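PDB 3KVP: uncharacterized protein YmzC from Bacillus subtilis, which is of unknown function but is probably exported, being made as a precursor with a signal sequence, and folds here into a small antiparallel sheet. Local coordinates for residues Glu44-Glu47 against Ser48-Glu51. Numbering follows the deposited sequence.
Sequences EYNE and SRNE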
loop_
_atom_site.group_PDB
_atom_site.type_symbol
_atom_site.label_atom_id
_atom_site.label_comp_id
_atom_site.label_asym_id
_atom_site.label_seq_id
_atom_site.Cartn_x
_atom_site.Cartn_y
_atom_site.Cartn_z
ATOM N N GLU D 44 4.939 -5.741 -13.962
ATOM C CA GLU D 44 3.619 -5.802 -14.572
ATOM C C GLU D 44 3.014 -7.170 -14.352
ATOM O O GLU D 44 3.675 -8.182 -14.558
ATOM C CB GLU D 44 3.675 -5.531 -16.073
ATOM C CG GLU D 44 2.277 -5.408 -16.694
ATOM C CD GLU D 44 2.288 -5.111 -18.197
ATOM O OE1 GLU D 44 3.374 -5.168 -18.820
ATOM O OE2 GLU D 44 1.200 -4.827 -18.752
ATOM N N TYR D 45 1.762 -7.210 -13.921
ATOM C CA TYR D 45 1.043 -8.474 -13.914
ATOM C C TYR D 45 0.097 -8.562 -15.115
ATOM O O TYR D 45 -0.787 -7.717 -15.286
ATOM C CB TYR D 45 0.267 -8.665 -12.620
ATOM C CG TYR D 45 -0.606 -9.902 -12.650
ATOM C CD1 TYR D 45 -0.050 -11.163 -12.777
ATOM C CD2 TYR D 45 -1.984 -9.803 -12.574
ATOM C CE1 TYR D 45 -0.843 -12.304 -12.813
ATOM C CE2 TYR D 45 -2.788 -10.926 -12.602
ATOM C CZ TYR D 45 -2.214 -12.173 -12.718
ATOM O OH TYR D 45 -3.018 -13.284 -12.751
ATOM N N ASN D 46 0.281 -9.569 -15.962
ATOM C CA ASN D 46 -0.637 -9.742 -17.077
ATOM C C ASN D 46 -1.687 -10.790 -16.760
ATOM O O ASN D 46 -1.432 -11.995 -16.849
ATOM C CB ASN D 46 0.112 -10.108 -18.347
ATOM C CG ASN D 46 -0.798 -10.182 -19.558
ATOM O OD1 ASN D 46 -2.022 -10.291 -19.442
ATOM N ND2 ASN D 46 -0.198 -10.126 -20.733
ATOM N N GLU D 47 -2.872 -10.327 -16.386
ATOM C CA GLU D 47 -3.922 -11.236 -15.972
ATOM C C GLU D 47 -4.257 -12.212 -17.098
ATOM O O GLU D 47 -4.523 -13.391 -16.855
ATOM C CB GLU D 47 -5.153 -10.444 -15.553
ATOM C CG GLU D 47 -6.303 -11.296 -15.057
ATOM C CD GLU D 47 -7.518 -10.469 -14.642
ATOM O OE1 GLU D 47 -7.389 -9.233 -14.460
ATOM O OE2 GLU D 47 -8.614 -11.064 -14.498
ATOM N N SER D 48 -4.216 -11.727 -18.337
ATOM C CA SER D 48 -4.585 -12.544 -19.495
ATOM C C SER D 48 -3.671 -13.760 -19.695
ATOM O O SER D 48 -4.147 -14.876 -19.923
ATOM C CB SER D 48 -4.584 -11.690 -20.763
ATOM O OG SER D 48 -4.148 -12.459 -21.879
ATOM N N ARG D 49 -2.360 -13.533 -19.639
ATOM C CA ARG D 49 -1.388 -14.618 -19.693
ATOM C C ARG D 49 -1.110 -15.111 -18.281
ATOM O O ARG D 49 -0.319 -16.022 -18.082
ATOM C CB ARG D 49 -0.070 -14.159 -20.328
ATOM C CG ARG D 49 -0.210 -13.161 -21.464
ATOM C CD ARG D 49 0.998 -13.184 -22.402
ATOM N NE ARG D 49 1.021 -14.399 -23.230
ATOM C CZ ARG D 49 2.016 -15.287 -23.250
ATOM N NH1 ARG D 49 3.095 -15.102 -22.497
ATOM N NH2 ARG D 49 1.933 -16.361 -24.029
ATOM N N ASN D 50 -1.747 -14.497 -17.295
ATOM C CA ASN D 50 -1.475 -14.834 -15.899
ATOM C C ASN D 50 0.019 -14.919 -15.593
ATOM O O ASN D 50 0.521 -15.972 -15.209
ATOM C CB ASN D 50 -2.133 -16.164 -15.541
ATOM C CG ASN D 50 -1.884 -16.566 -14.102
ATOM O OD1 ASN D 50 -1.738 -17.741 -13.790
ATOM N ND2 ASN D 50 -1.821 -15.590 -13.224
ATOM N N GLU D 51 0.733 -13.815 -15.766
ATOM C CA GLU D 51 2.157 -13.809 -15.461
ATOM C C GLU D 51 2.669 -12.409 -15.161
ATOM O O GLU D 51 2.082 -11.409 -15.590
ATOM C CB GLU D 51 2.953 -14.431 -16.604
ATOM C CG GLU D 51 3.249 -13.494 -17.750
ATOM C CD GLU D 51 3.690 -14.241 -19.000
ATOM O OE1 GLU D 51 3.605 -15.492 -19.020
ATOM O OE2 GLU D 51 4.116 -13.574 -19.966
#
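Ser48 turns its backbone N toward the side-chain amide of Asn46, where OD1 takes a weak, bent hydrogen bond of 2.8 Å from Ser48 N. One residue on, Arg49 N reaches Asn46 OD1 as well, weakly but on a straighter line, at 3.3 Å. With CG anti to the backbone N (chi1 -175°), the amide of Asn46 is carried forward over the turn and lies against the aliphatic part of Arg49; Asn46 ND2 is 3.1 Å from Arg49 CG. The arginine then bends at chi3, and Arg49 NH1 meets Glu51 OE2 at 3.1 Å in a salt bridge, on the syn side but tilted out of the carboxylate plane. Asn50 closes the turn through a weak bond from its N to Glu47 O, and its left-handed backbone (phi 46°) is the conformation a G1 bulge needs at its first position. Its side-chain amide stands at the hydroxyl end of the Tyr45 ring, the two planes nearly perpendicular at 84°. Were Tyr45 an alanine, ring and hydroxyl would go, and the amide of Asn50 would probably be left without its neighbour, with a gap beside Ile42 of the second subunit. Glu51 restores strand pairing: Asn46 N gives a nearly straight 2.6 Å bond to Glu51 O, and Glu51 N returns one of 3.0 Å to Asn46 O. Asn50 and Glu51 thus both face Asn46, a G1 beta bulge in the loop of the hairpin formed by antiparallel strands 39-46 and 51-59.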